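Side-chain contacts in fructose-bisphosphate aldolase class I (Thermoproteus tenax, PDB 1W8S), which is a class I aldolase of the DeoC/LacD family, built as a TIM barrel that here holds 1,6-di-O-phosphono-beta-D-fructofuranose in its pocket: residues N3-E6 against K7-I11; R62-A65 against E66-D70; R129-R132 against D133-F137; K185-S188 against W189-K192; E211-L214 against K215-E218. The protein carries 2 engineered substitutions. All blocks are in the same frame, centred on the assembly; numbering follows the deposited sequence.

Contact 1: N3-E6 against K7-I11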
loop_
_atom_site.group_PDB
_atom_site.type_symbol
_atom_site.label_atom_id
_atom_site.label_comp_id
_atom_site.label_asym_id
_atom_site.label_seq_id
_atom_site.Cartn_x
_atom_site.Cartn_y
_atom_site.Cartn_z
ATOM N N ASN E 3 13.042 9.999 29.630
ATOM C CA ASN E 3 14.018 8.944 29.312
ATOM C C ASN E 3 13.367 7.587 29.544
ATOM O O ASN E 3 13.201 7.109 30.692
ATOM C CB ASN E 3 15.267 9.108 30.161
ATOM C CG ASN E 3 16.395 8.224 29.701
ATOM O OD1 ASN E 3 16.153 7.106 29.248
ATOM N ND2 ASN E 3 17.652 8.708 29.841
ATOM N N LEU E 4 12.944 6.976 28.449
ATOM C CA LEU E 4 12.238 5.718 28.550
ATOM C C LEU E 4 13.132 4.498 28.807
ATOM O O LEU E 4 12.646 3.475 29.251
ATOM C CB LEU E 4 11.376 5.516 27.306
ATOM C CG LEU E 4 10.154 6.425 27.338
ATOM C CD1 LEU E 4 9.446 6.364 25.982
ATOM C CD2 LEU E 4 9.208 6.041 28.468
ATOM N N THR E 5 14.416 4.604 28.511
ATOM C CA THR E 5 15.373 3.596 28.920
ATOM C C THR E 5 15.413 3.547 30.451
ATOM O O THR E 5 15.305 2.483 31.053
ATOM C CB THR E 5 16.743 3.929 28.369
ATOM O OG1 THR E 5 16.735 3.809 26.948
ATOM C CG2 THR E 5 17.797 2.926 28.870
ATOM N N GLU E 6 15.476 4.713 31.085
ATOM C CA GLU E 6 15.479 4.753 32.551
ATOM C C GLU E 6 14.194 4.161 33.130
ATOM O O GLU E 6 14.255 3.482 34.127
ATOM C CB GLU E 6 15.734 6.175 33.080
ATOM C CG GLU E 6 17.134 6.693 32.755
ATOM C CD GLU E 6 17.371 8.126 33.232
ATOM O OE1 GLU E 6 16.384 8.884 33.448
ATOM O OE2 GLU E 6 18.556 8.494 33.399
ATOM N N LYS E 7 13.051 4.385 32.487
ATOM C CA LYS E 7 11.793 3.794 32.932
ATOM C C LYS E 7 11.809 2.274 32.768
ATOM O O LYS E 7 11.352 1.539 33.657
ATOM C CB LYS E 7 10.625 4.376 32.137
ATOM C CG LYS E 7 9.266 3.897 32.565
ATOM C CD LYS E 7 8.161 4.735 31.942
ATOM C CE LYS E 7 6.879 4.617 32.715
ATOM N NZ LYS E 7 5.671 4.820 31.840
ATOM N N PHE E 8 12.324 1.816 31.621
ATOM C CA PHE E 8 12.510 0.399 31.366
ATOM C C PHE E 8 13.354 -0.273 32.466
ATOM O O PHE E 8 12.957 -1.288 33.020
ATOM C CB PHE E 8 13.152 0.158 30.020
ATOM C CG PHE E 8 13.234 -1.291 29.672
ATOM C CD1 PHE E 8 12.130 -1.959 29.148
ATOM C CD2 PHE E 8 14.390 -2.013 29.971
ATOM C CE1 PHE E 8 12.199 -3.331 28.886
ATOM C CE2 PHE E 8 14.458 -3.378 29.717
ATOM C CZ PHE E 8 13.373 -4.033 29.176
ATOM N N LEU E 9 14.500 0.308 32.784
ATOM C CA LEU E 9 15.390 -0.247 33.806
ATOM C C LEU E 9 14.746 -0.263 35.176
ATOM O O LEU E 9 14.959 -1.192 35.948
ATOM C CB LEU E 9 16.686 0.550 33.829
ATOM C CG LEU E 9 17.489 0.443 32.515
ATOM C CD1 LEU E 9 18.646 1.426 32.487
ATOM C CD2 LEU E 9 18.012 -0.958 32.337
ATOM N N ARG E 10 13.949 0.757 35.494
ATOM C CA ARG E 10 13.298 0.824 36.802
ATOM C C ARG E 10 12.300 -0.306 36.956
ATOM O O ARG E 10 12.188 -0.898 38.028
ATOM C CB ARG E 10 12.556 2.146 37.007
ATOM C CG ARG E 10 13.449 3.325 37.332
ATOM C CD ARG E 10 12.677 4.579 37.764
ATOM N NE ARG E 10 12.459 5.492 36.631
ATOM C CZ ARG E 10 11.282 5.782 36.093
ATOM N NH1 ARG E 10 11.222 6.625 35.068
ATOM N NH2 ARG E 10 10.158 5.239 36.569
ATOM N N ILE E 11 11.567 -0.594 35.885
ATOM C CA ILE E 11 10.478 -1.566 35.941
ATOM C C ILE E 11 11.002 -2.982 35.777
ATOM O O ILE E 11 10.623 -3.894 36.541
ATOM C CB ILE E 11 9.436 -1.262 34.842
ATOM C CG1 ILE E 11 8.754 0.088 35.136
ATOM C CG2 ILE E 11 8.363 -2.405 34.755
ATOM C CD1 ILE E 11 7.884 0.602 33.967
#

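Contact 2: R62-A65 against E66-D70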
loop_
_atom_site.group_PDB
_atom_site.type_symbol
_atom_site.label_atom_id
_atom_site.label_comp_id
_atom_site.label_asym_id
_atom_site.label_seq_id
_atom_site.Cartn_x
_atom_site.Cartn_y
_atom_site.Cartn_z
ATOM N N ARG E 62 -1.101 -9.819 22.172
ATOM C CA ARG E 62 -2.307 -9.171 22.656
ATOM C C ARG E 62 -3.401 -10.108 23.122
ATOM O O ARG E 62 -4.079 -9.798 24.068
ATOM C CB ARG E 62 -2.894 -8.253 21.590
ATOM C CG ARG E 62 -3.455 -8.984 20.341
ATOM C CD ARG E 62 -4.311 -8.094 19.418
ATOM N NE ARG E 62 -5.337 -7.377 20.181
ATOM C CZ ARG E 62 -5.799 -6.171 19.848
ATOM N NH1 ARG E 62 -5.398 -5.574 18.728
ATOM N NH2 ARG E 62 -6.692 -5.573 20.609
ATOM N N GLY E 63 -3.539 -11.262 22.503
ATOM C CA GLY E 63 -4.649 -12.158 22.835
ATOM C C GLY E 63 -4.432 -12.834 24.186
ATOM O O GLY E 63 -5.355 -13.007 24.967
ATOM N N ILE E 64 -3.192 -13.256 24.427
ATOM C CA ILE E 64 -2.802 -13.807 25.703
ATOM C C ILE E 64 -2.852 -12.746 26.792
ATOM O O ILE E 64 -3.299 -13.016 27.889
ATOM C CB ILE E 64 -1.367 -14.423 25.637
ATOM C CG1 ILE E 64 -1.258 -15.505 24.560
ATOM C CG2 ILE E 64 -0.920 -14.934 27.008
ATOM C CD1 ILE E 64 -2.088 -16.675 24.757
ATOM N N ALA E 65 -2.355 -11.552 26.518
ATOM C CA ALA E 65 -2.501 -10.462 27.498
ATOM C C ALA E 65 -3.986 -10.208 27.838
ATOM O O ALA E 65 -4.341 -10.062 29.002
ATOM C CB ALA E 65 -1.853 -9.210 27.010
ATOM N N GLU E 66 -4.859 -10.136 26.831
ATOM C CA GLU E 66 -6.267 -9.781 27.085
ATOM C C GLU E 66 -6.925 -10.838 27.929
ATOM O O GLU E 66 -7.663 -10.528 28.843
ATOM C CB GLU E 66 -7.057 -9.639 25.770
ATOM C CG GLU E 66 -8.510 -9.217 25.924
ATOM C CD GLU E 66 -9.198 -9.096 24.578
ATOM O OE1 GLU E 66 -9.516 -10.119 23.974
ATOM O OE2 GLU E 66 -9.407 -7.967 24.118
ATOM N N LYS E 67 -6.688 -12.100 27.573
ATOM C CA LYS E 67 -7.423 -13.221 28.186
ATOM C C LYS E 67 -6.847 -13.676 29.529
ATOM O O LYS E 67 -7.566 -14.245 30.360
ATOM C CB LYS E 67 -7.460 -14.402 27.189
ATOM C CG LYS E 67 -8.762 -14.571 26.445
ATOM C CD LYS E 67 -9.040 -13.426 25.571
ATOM C CE LYS E 67 -10.267 -13.642 24.658
ATOM N NZ LYS E 67 -10.091 -12.682 23.488
ATOM N N TYR E 68 -5.552 -13.449 29.734
ATOM C CA TYR E 68 -4.829 -14.018 30.882
ATOM C C TYR E 68 -4.070 -13.060 31.798
ATOM O O TYR E 68 -3.838 -13.394 32.965
ATOM C CB TYR E 68 -3.823 -15.070 30.392
ATOM C CG TYR E 68 -4.476 -16.294 29.793
ATOM C CD1 TYR E 68 -4.859 -17.370 30.594
ATOM C CD2 TYR E 68 -4.727 -16.370 28.440
ATOM C CE1 TYR E 68 -5.460 -18.481 30.043
ATOM C CE2 TYR E 68 -5.326 -17.474 27.895
ATOM C CZ TYR E 68 -5.688 -18.523 28.695
ATOM O OH TYR E 68 -6.279 -19.623 28.139
ATOM N N TYR E 69 -3.636 -11.909 31.286
ATOM C CA TYR E 69 -2.784 -11.041 32.084
ATOM C C TYR E 69 -3.541 -10.546 33.283
ATOM O O TYR E 69 -4.680 -10.107 33.158
ATOM C CB TYR E 69 -2.261 -9.845 31.310
ATOM C CG TYR E 69 -1.269 -9.056 32.125
ATOM C CD1 TYR E 69 -0.107 -9.662 32.626
ATOM C CD2 TYR E 69 -1.496 -7.720 32.424
ATOM C CE1 TYR E 69 0.822 -8.947 33.366
ATOM C CE2 TYR E 69 -0.591 -6.996 33.184
ATOM C CZ TYR E 69 0.574 -7.587 33.638
ATOM O OH TYR E 69 1.435 -6.801 34.376
ATOM N N ASP E 70 -2.895 -10.662 34.436
ATOM C CA ASP E 70 -3.516 -10.456 35.753
ATOM C C ASP E 70 -2.755 -9.422 36.600
ATOM O O ASP E 70 -2.989 -9.291 37.811
ATOM C CB ASP E 70 -3.618 -11.806 36.489
ATOM C CG ASP E 70 -2.256 -12.383 36.875
ATOM O OD1 ASP E 70 -1.173 -11.839 36.506
ATOM O OD2 ASP E 70 -2.180 -13.416 37.549
HETATM O O HOH W 1 -7.692 -6.244 23.289
#

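Contact 3: R129-R132 against D133-F137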
loop_
_atom_site.group_PDB
_atom_site.type_symbol
_atom_site.label_atom_id
_atom_site.label_comp_id
_atom_site.label_asym_id
_atom_site.label_seq_id
_atom_site.Cartn_x
_atom_site.Cartn_y
_atom_site.Cartn_z
ATOM N N ARG E 129 5.876 4.495 13.308
ATOM C CA ARG E 129 4.606 4.869 13.910
ATOM C C ARG E 129 4.505 4.348 15.341
ATOM O O ARG E 129 3.959 5.026 16.237
ATOM C CB ARG E 129 3.434 4.352 13.057
ATOM C CG ARG E 129 3.383 4.977 11.636
ATOM C CD ARG E 129 2.064 4.691 10.883
ATOM N NE ARG E 129 2.034 3.321 10.369
ATOM C CZ ARG E 129 2.485 2.923 9.173
ATOM N NH1 ARG E 129 3.017 3.792 8.316
ATOM N NH2 ARG E 129 2.409 1.626 8.828
ATOM N N ILE E 130 5.016 3.149 15.566
ATOM C CA ILE E 130 4.983 2.542 16.875
ATOM C C ILE E 130 5.905 3.315 17.856
ATOM O O ILE E 130 5.509 3.624 18.984
ATOM C CB ILE E 130 5.354 1.090 16.763
ATOM C CG1 ILE E 130 4.178 0.293 16.152
ATOM C CG2 ILE E 130 5.801 0.550 18.099
ATOM C CD1 ILE E 130 4.640 -0.945 15.633
ATOM N N LYS E 131 7.095 3.677 17.402
ATOM C CA LYS E 131 8.012 4.526 18.172
ATOM C C LYS E 131 7.374 5.878 18.586
ATOM O O LYS E 131 7.397 6.254 19.759
ATOM C CB LYS E 131 9.296 4.761 17.369
ATOM C CG LYS E 131 10.298 5.767 17.972
ATOM C CD LYS E 131 10.740 5.438 19.373
ATOM C CE LYS E 131 11.791 6.477 19.872
ATOM N NZ LYS E 131 12.334 6.204 21.266
ATOM N N ARG E 132 6.736 6.560 17.650
ATOM C CA ARG E 132 6.059 7.832 17.952
ATOM C C ARG E 132 4.949 7.614 19.017
ATOM O O ARG E 132 4.776 8.432 19.915
ATOM C CB ARG E 132 5.451 8.393 16.673
ATOM C CG ARG E 132 4.756 9.733 16.791
ATOM C CD ARG E 132 4.318 10.235 15.419
ATOM N NE ARG E 132 4.287 11.692 15.365
ATOM C CZ ARG E 132 4.166 12.402 14.229
ATOM N NH1 ARG E 132 4.020 11.797 13.055
ATOM N NH2 ARG E 132 4.137 13.712 14.285
ATOM N N ASP E 133 4.235 6.515 18.900
ATOM C CA ASP E 133 3.165 6.203 19.848
ATOM C C ASP E 133 3.743 5.806 21.214
ATOM O O ASP E 133 3.196 6.167 22.246
ATOM C CB ASP E 133 2.298 5.090 19.315
ATOM C CG ASP E 133 1.192 5.567 18.423
ATOM O OD1 ASP E 133 0.909 6.792 18.379
ATOM O OD2 ASP E 133 0.492 4.728 17.803
ATOM N N ALA E 134 4.863 5.097 21.233
ATOM C CA ALA E 134 5.550 4.749 22.499
ATOM C C ALA E 134 5.933 5.989 23.309
ATOM O O ALA E 134 5.738 6.039 24.528
ATOM C CB ALA E 134 6.776 3.862 22.238
ATOM N N VAL E 135 6.458 7.000 22.612
ATOM C CA VAL E 135 6.835 8.266 23.225
ATOM C C VAL E 135 5.590 8.971 23.729
ATOM O O VAL E 135 5.578 9.494 24.839
ATOM C CB VAL E 135 7.640 9.154 22.225
ATOM C CG1 VAL E 135 7.846 10.578 22.760
ATOM C CG2 VAL E 135 8.967 8.484 21.897
ATOM N N LYS E 136 4.526 8.969 22.939
ATOM C CA LYS E 136 3.292 9.667 23.305
ATOM C C LYS E 136 2.675 9.073 24.595
ATOM O O LYS E 136 2.170 9.798 25.456
ATOM C CB LYS E 136 2.289 9.547 22.147
ATOM C CG LYS E 136 0.873 9.979 22.446
ATOM C CD LYS E 136 0.056 9.949 21.115
ATOM C CE LYS E 136 -1.413 10.119 21.333
ATOM N NZ LYS E 136 -2.215 9.978 20.084
ATOM N N PHE E 137 2.658 7.747 24.664
ATOM C CA PHE E 137 2.049 7.015 25.788
ATOM C C PHE E 137 3.063 6.715 26.908
ATOM O O PHE E 137 2.696 6.115 27.910
ATOM C CB PHE E 137 1.398 5.734 25.266
ATOM C CG PHE E 137 0.092 5.981 24.525
ATOM C CD1 PHE E 137 -1.077 6.137 25.237
ATOM C CD2 PHE E 137 0.042 6.097 23.124
ATOM C CE1 PHE E 137 -2.270 6.371 24.579
ATOM C CE2 PHE E 137 -1.153 6.341 22.460
ATOM C CZ PHE E 137 -2.316 6.486 23.191
HETATM O O HOH W 2 2.275 7.113 15.231
#

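Contact 4: K185-S188 against W189-K192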
loop_
_atom_site.group_PDB
_atom_site.type_symbol
_atom_site.label_atom_id
_atom_site.label_comp_id
_atom_site.label_asym_id
_atom_site.label_seq_id
_atom_site.Cartn_x
_atom_site.Cartn_y
_atom_site.Cartn_z
ATOM N N LYS E 185 33.566 -12.081 23.907
ATOM C CA LYS E 185 34.339 -11.019 23.250
ATOM C C LYS E 185 33.524 -10.382 22.103
ATOM O O LYS E 185 33.371 -9.152 22.059
ATOM C CB LYS E 185 35.714 -11.518 22.787
ATOM C CG LYS E 185 36.447 -10.609 21.756
ATOM C CD LYS E 185 37.089 -9.373 22.361
ATOM C CE LYS E 185 38.624 -9.456 22.311
ATOM N NZ LYS E 185 39.160 -9.449 20.897
ATOM N N THR E 186 32.971 -11.215 21.213
ATOM C CA THR E 186 32.256 -10.712 20.056
ATOM C C THR E 186 30.945 -10.120 20.493
ATOM O O THR E 186 30.474 -9.151 19.912
ATOM C CB THR E 186 32.021 -11.807 18.976
ATOM O OG1 THR E 186 31.321 -12.913 19.547
ATOM C CG2 THR E 186 33.339 -12.377 18.483
ATOM N N PHE E 187 30.332 -10.687 21.524
ATOM C CA PHE E 187 29.086 -10.128 22.034
ATOM C C PHE E 187 29.294 -8.781 22.748
ATOM O O PHE E 187 28.428 -7.919 22.707
ATOM C CB PHE E 187 28.392 -11.101 22.961
ATOM C CG PHE E 187 26.927 -10.811 23.124
ATOM C CD1 PHE E 187 26.070 -10.872 22.014
ATOM C CD2 PHE E 187 26.402 -10.467 24.346
ATOM C CE1 PHE E 187 24.709 -10.636 22.153
ATOM C CE2 PHE E 187 25.050 -10.216 24.477
ATOM C CZ PHE E 187 24.206 -10.304 23.374
ATOM N N SER E 188 30.447 -8.584 23.396
ATOM C CA SER E 188 30.740 -7.282 24.028
ATOM C C SER E 188 30.849 -6.147 22.991
ATOM O O SER E 188 30.584 -5.001 23.326
ATOM C CB SER E 188 32.027 -7.353 24.859
ATOM O OG SER E 188 33.100 -7.588 24.000
ATOM N N TRP E 189 31.263 -6.449 21.755
ATOM C CA TRP E 189 31.275 -5.448 20.678
ATOM C C TRP E 189 29.821 -5.030 20.320
ATOM O O TRP E 189 29.532 -3.860 20.092
ATOM C CB TRP E 189 31.997 -5.977 19.425
ATOM C CG TRP E 189 31.962 -5.045 18.214
ATOM C CD1 TRP E 189 31.445 -5.319 16.970
ATOM C CD2 TRP E 189 32.491 -3.720 18.135
ATOM N NE1 TRP E 189 31.585 -4.228 16.143
ATOM C CE2 TRP E 189 32.238 -3.236 16.829
ATOM C CE3 TRP E 189 33.160 -2.883 19.037
ATOM C CZ2 TRP E 189 32.625 -1.964 16.412
ATOM C CZ3 TRP E 189 33.547 -1.615 18.614
ATOM C CH2 TRP E 189 33.278 -1.170 17.319
ATOM N N ALA E 190 28.918 -5.997 20.255
ATOM C CA ALA E 190 27.500 -5.700 20.056
ATOM C C ALA E 190 26.927 -4.809 21.145
ATOM O O ALA E 190 26.235 -3.824 20.879
ATOM C CB ALA E 190 26.713 -7.004 19.975
ATOM N N VAL E 191 27.214 -5.162 22.396
ATOM C CA VAL E 191 26.820 -4.372 23.545
ATOM C C VAL E 191 27.420 -2.981 23.469
ATOM O O VAL E 191 26.750 -2.001 23.803
ATOM C CB VAL E 191 27.252 -5.091 24.850
ATOM C CG1 VAL E 191 27.041 -4.208 26.098
ATOM C CG2 VAL E 191 26.506 -6.422 24.983
ATOM N N LYS E 192 28.690 -2.883 23.056
ATOM C CA LYS E 192 29.329 -1.578 22.977
ATOM C C LYS E 192 28.636 -0.675 21.967
ATOM O O LYS E 192 28.346 0.489 22.262
ATOM C CB LYS E 192 30.816 -1.677 22.645
ATOM C CG LYS E 192 31.507 -0.292 22.551
ATOM C CD LYS E 192 32.995 -0.405 22.231
ATOM C CE LYS E 192 33.654 0.990 22.058
ATOM N NZ LYS E 192 35.098 0.909 22.410
#

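Contact 5: E211-L214 against K215-E218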
loop_
_atom_site.group_PDB
_atom_site.type_symbol
_atom_site.label_atom_id
_atom_site.label_comp_id
_atom_site.label_asym_id
_atom_site.label_seq_id
_atom_site.Cartn_x
_atom_site.Cartn_y
_atom_site.Cartn_z
ATOM N N GLU E 211 23.704 -26.822 31.681
ATOM C CA GLU E 211 24.993 -26.173 31.847
ATOM C C GLU E 211 25.405 -25.382 30.605
ATOM O O GLU E 211 26.031 -24.349 30.736
ATOM C CB GLU E 211 26.085 -27.193 32.230
ATOM C CG GLU E 211 27.328 -26.561 32.843
ATOM C CD GLU E 211 27.031 -25.850 34.158
ATOM O OE1 GLU E 211 26.425 -26.484 35.067
ATOM O OE2 GLU E 211 27.403 -24.662 34.282
ATOM N N ASP E 212 25.048 -25.857 29.413
ATOM C CA ASP E 212 25.391 -25.171 28.177
ATOM C C ASP E 212 24.704 -23.807 28.212
ATOM O O ASP E 212 25.311 -22.812 27.872
ATOM C CB ASP E 212 24.894 -25.904 26.926
ATOM C CG ASP E 212 25.647 -27.177 26.618
ATOM O OD1 ASP E 212 26.821 -27.350 27.038
ATOM O OD2 ASP E 212 25.117 -28.090 25.948
ATOM N N PHE E 213 23.427 -23.776 28.602
ATOM C CA PHE E 213 22.704 -22.505 28.691
ATOM C C PHE E 213 23.251 -21.537 29.740
ATOM O O PHE E 213 23.365 -20.341 29.489
ATOM C CB PHE E 213 21.213 -22.703 28.939
ATOM C CG PHE E 213 20.435 -21.457 28.703
ATOM C CD1 PHE E 213 20.417 -20.878 27.443
ATOM C CD2 PHE E 213 19.768 -20.816 29.743
ATOM C CE1 PHE E 213 19.718 -19.677 27.210
ATOM C CE2 PHE E 213 19.059 -19.607 29.498
ATOM C CZ PHE E 213 19.054 -19.052 28.264
ATOM N N LEU E 214 23.570 -22.043 30.922
ATOM C CA LEU E 214 24.111 -21.197 31.980
ATOM C C LEU E 214 25.442 -20.571 31.545
ATOM O O LEU E 214 25.740 -19.441 31.899
ATOM C CB LEU E 214 24.300 -22.006 33.282
ATOM C CG LEU E 214 23.029 -22.337 34.067
ATOM C CD1 LEU E 214 23.315 -23.352 35.174
ATOM C CD2 LEU E 214 22.390 -21.073 34.649
ATOM N N LYS E 215 26.232 -21.324 30.781
ATOM C CA LYS E 215 27.525 -20.861 30.279
ATOM C C LYS E 215 27.359 -19.762 29.231
ATOM O O LYS E 215 28.160 -18.837 29.170
ATOM C CB LYS E 215 28.330 -22.040 29.693
ATOM C CG LYS E 215 28.964 -22.949 30.746
ATOM C CD LYS E 215 30.244 -23.643 30.247
ATOM C CE LYS E 215 31.501 -22.805 30.591
ATOM N NZ LYS E 215 31.296 -21.332 30.254
ATOM N N GLN E 216 26.326 -19.861 28.396
ATOM C CA GLN E 216 26.008 -18.789 27.468
ATOM C C GLN E 216 25.573 -17.532 28.227
ATOM O O GLN E 216 26.022 -16.441 27.913
ATOM C CB GLN E 216 24.890 -19.192 26.498
ATOM C CG GLN E 216 25.299 -20.259 25.501
ATOM C CD GLN E 216 24.130 -20.801 24.676
ATOM O OE1 GLN E 216 22.965 -20.644 25.046
ATOM N NE2 GLN E 216 24.446 -21.443 23.562
ATOM N N VAL E 217 24.678 -17.694 29.199
ATOM C CA VAL E 217 24.217 -16.579 30.012
ATOM C C VAL E 217 25.405 -15.914 30.742
ATOM O O VAL E 217 25.484 -14.693 30.827
ATOM C CB VAL E 217 23.136 -17.024 31.017
ATOM C CG1 VAL E 217 22.772 -15.861 31.966
ATOM C CG2 VAL E 217 21.900 -17.484 30.284
ATOM N N GLU E 218 26.335 -16.723 31.224
ATOM C CA GLU E 218 27.528 -16.199 31.893
ATOM C C GLU E 218 28.297 -15.294 30.928
ATOM O O GLU E 218 28.709 -14.187 31.291
ATOM C CB GLU E 218 28.424 -17.352 32.384
ATOM C CG GLU E 218 29.392 -16.972 33.480
ATOM C CD GLU E 218 30.021 -18.190 34.162
ATOM O OE1 GLU E 218 31.046 -18.002 34.858
ATOM O OE2 GLU E 218 29.490 -19.331 34.020
#

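Contact 1: N3-E6 against K7-I11
Lys7 lies alongside Leu4 in the first turn of helix 4-12, and the two side chains point the same way. CB of Lys7 sits 3.6 Å from the backbone O of Leu4. Its CG is anti to the backbone N (chi1 -177°), and the rest of the chain runs on extended. CD then passes 3.9 Å from CD2 of Leu4, a methylene against a methyl. At the tip, NZ is hydrogen-bonded to the backbone O of Asp138.

Thr5 and Leu9 also run side by side. CG2 of Thr5 meets CD1 of Leu9 at 4.0 Å, while OG1 of Thr5 is hydrogen-bonded to the backbone O of Asp174. N of Leu9 donates to O of Thr5 at 2.9 Å (166°). Leu4 rests on Asp138 and Asp174, Thr5 on Pro198 and Leu9 on Leu226, in loops that lead into barrel strands.

Asn3 forms an Asx motif at this end of the chain. Its OD1 accepts from N of Glu6 at 3.1 Å. The N-H points well at the oxygen (163°) but comes from above the carbonyl plane. Farther along, CG of Arg10 lies 3.3 Å from the backbone O of Glu6, and CA of Lys7 lies over one guanidinium face, toward its rim. OE1 of Glu6 stays 5.9 Å from NH1 of Arg10. These turns are held mainly by backbone bonds and alkyl packing, and any charge attraction within them is probably weak.

Contact 2: R62-A65 against E66-D70
Ile64 and Tyr68 meet one turn apart on helix 62-68, the helix of the beta-alpha-beta unit between strands 57-60 and 75-81 of the barrel. CG2 of Ile64 approaches CD2 of Tyr68 at 4.3 Å. The backbone O of Ile64 accepts from N of Tyr68 and also lies at the edge of the tyrosine ring, in its plane. On another side of the helix, CB of Ala65 is 4.4 Å from CB of Tyr69.

The helix stops at this point. N of Tyr69 still donates to O of Ala65 at 3.0 Å, but it comes from above the carbonyl plane, and Tyr69 then leaves the helical conformation. Its CG is anti to the backbone N (chi1 -174°). This carries the ring toward Leu75 of the next strand, and OH is hydrogen-bonded to the backbone O of Val73.

Lys67 folds back along the helix. Its bend at chi2 (64°) keeps CD 3.8 Å from the backbone O of Gly63 and brings NZ to OE1 of Glu66, a salt bridge of 2.7 Å. Both ends of this pair have second partners in a neighbouring subunit: OE1 meets Lys131 and NZ meets Asp174 of that chain. OH of Tyr68 is hydrogen-bonded to N of Lys196 of the same neighbour.

Arg62 is held within its own chain by O of Asn95 and by Glu100. It reaches Glu66 through one water, which accepts from NH2 of Arg62 at 2.9 Å and donates to OE2 of Glu66 at 2.6 Å.

Contact 3: R129-R132 against D133-F137
Helix 120-137 sets Val135 against Lys131, one turn earlier. CG of Lys131 is anti to the backbone N, and the chain then bends at chi2 (56°). The bend swings the chain along the helix, so that CE comes 4.0 Å from CG2 of Val135. The two side chains cross obliquely. The same methyl of Val135 also lies 3.5 Å from the backbone O of Lys131, which accepts a well-aimed bond from N of Val135 (162°). NZ of Lys131 continues past the valine and is hydrogen-bonded to the backbone O of Gly172.

The helix is the crossover of a beta-alpha-beta unit, between strands 108-113 and 141-145 of the TIM barrel. Ile130 and Lys131 pack on Leu141 of the second strand. Val135 and Arg132 face a neighbouring subunit, where they pack on Glu66 and Glu100 of that chain.

Asp133 turns its carboxylate back toward the preceding turn. CB lies 3.5 Å from the backbone O of Arg129, and CG of Asp133 is at 3.6 Å from the same oxygen. The oxygen of Arg129 takes both the backbone N of Asp133 and a water. This water donates to O of Arg129 at 2.9 Å and makes a weak bond to OD1 of Asp133 at 3.4 Å.

Contact 4: K185-S188 against W189-K192
The backbone O of Lys185 takes two donors. OG of Ser188 donates to it at a very short 2.5 Å, and N of Trp189 makes a weak bond of 3.4 Å. This is helix 184-193, which links strands 175-179 and 199-202 in a beta-alpha-beta unit of the barrel. The serine torsion aims the hydroxyl: OG stands between the backbone N and the carbonyl carbon (chi1 65°), turned back toward Lys185.

N of Trp189 is shared. It makes a second weak bond to the backbone O of Thr186, so neither acceptor holds it firmly. Three residues further on, the pairing is tighter, and Lys192 N donates to O of Ser188 at 2.9 Å.

CG of Trp189 is anti to the backbone N (chi1 175°), and the indole is carried away from the preceding turn. It packs on Ala162 of helix 158-171 and on Met35 of a neighbouring subunit.

Phe187 and Ala190 face the barrel, and both touch Ile178 of the preceding strand. The ring of Phe187 makes an edge-to-face contact with Tyr180. Within the helix, CD1 of Phe187 is 4.4 Å from CB of Ala190, and CE2 of Phe187 is 4.1 Å from CG2 of Val191. Both groups approach the ring obliquely. The same methyl, CG2 of Val191, lies 3.3 Å from O of Phe187.

Contact 5: E211-L214 against K215-E218
Phe213 and Val217 meet one turn apart on helix 210-222, the helix between strands 199-202 and 227-230 of the TIM barrel. CG of Phe213 is anti to the backbone N (chi1 -166°), and this leans the ring along the helix toward the next turn. Val217 has CG1 anti to its backbone N, which leaves CG2 beside that N. The CG2 methyl lies over one face of the ring in a CH-pi contact, 3.9 Å from the centroid and offset toward the rim. Its closest ring atom is CE2 of Phe213 at 3.6 Å.

Gln216 comes to the ring from a different direction. Its extended chain passes the backbone O of Asp212, with CG of Gln216 3.5 Å from that atom. OE1 ends 3.5 Å from CD1 of Phe213, with the amide and ring planes 73° apart. The Phe213 side chain packs among Met201, Val230 and Phe243, about 6 Å from the bound 1,6-di-O-phosphono-beta-D-fructofuranose. Leu214 and Val217 pack on helix 240-253.

The outer side of the helix is charged. Lys215 bends at chi3 and chi4. The bends leave its NZ 6.5 Å from OE2 of Glu211, so the carboxylate meets the lysine chain and not its amine. OE2 of Glu211 is 4.2 Å from CG of Lys215, which itself lies 3.3 Å from the backbone O of Glu211.

In the fold
All five are contacts between successive turns of one helix, and all are partly buried. Contact 2 has no exposed residue among those that touch, while contacts 1, 3 and 5 each have three or four. Contacts 2 to 5 lie on helices that link barrel strands; contact 1 lies on the N-terminal helix, across loops that lead into strands. Contacts 1 and 3 touch, through Leu4 against Ala134 and Val135. Contact 2 carries salt bridges and a water at a subunit interface, and contacts 1, 3 and 4 also meet a neighbouring subunit. Contact 5 touches no other chain and relies on aromatic-aliphatic packing near the bound ligand. Contact 4 has a similar phenylalanine-valine pair.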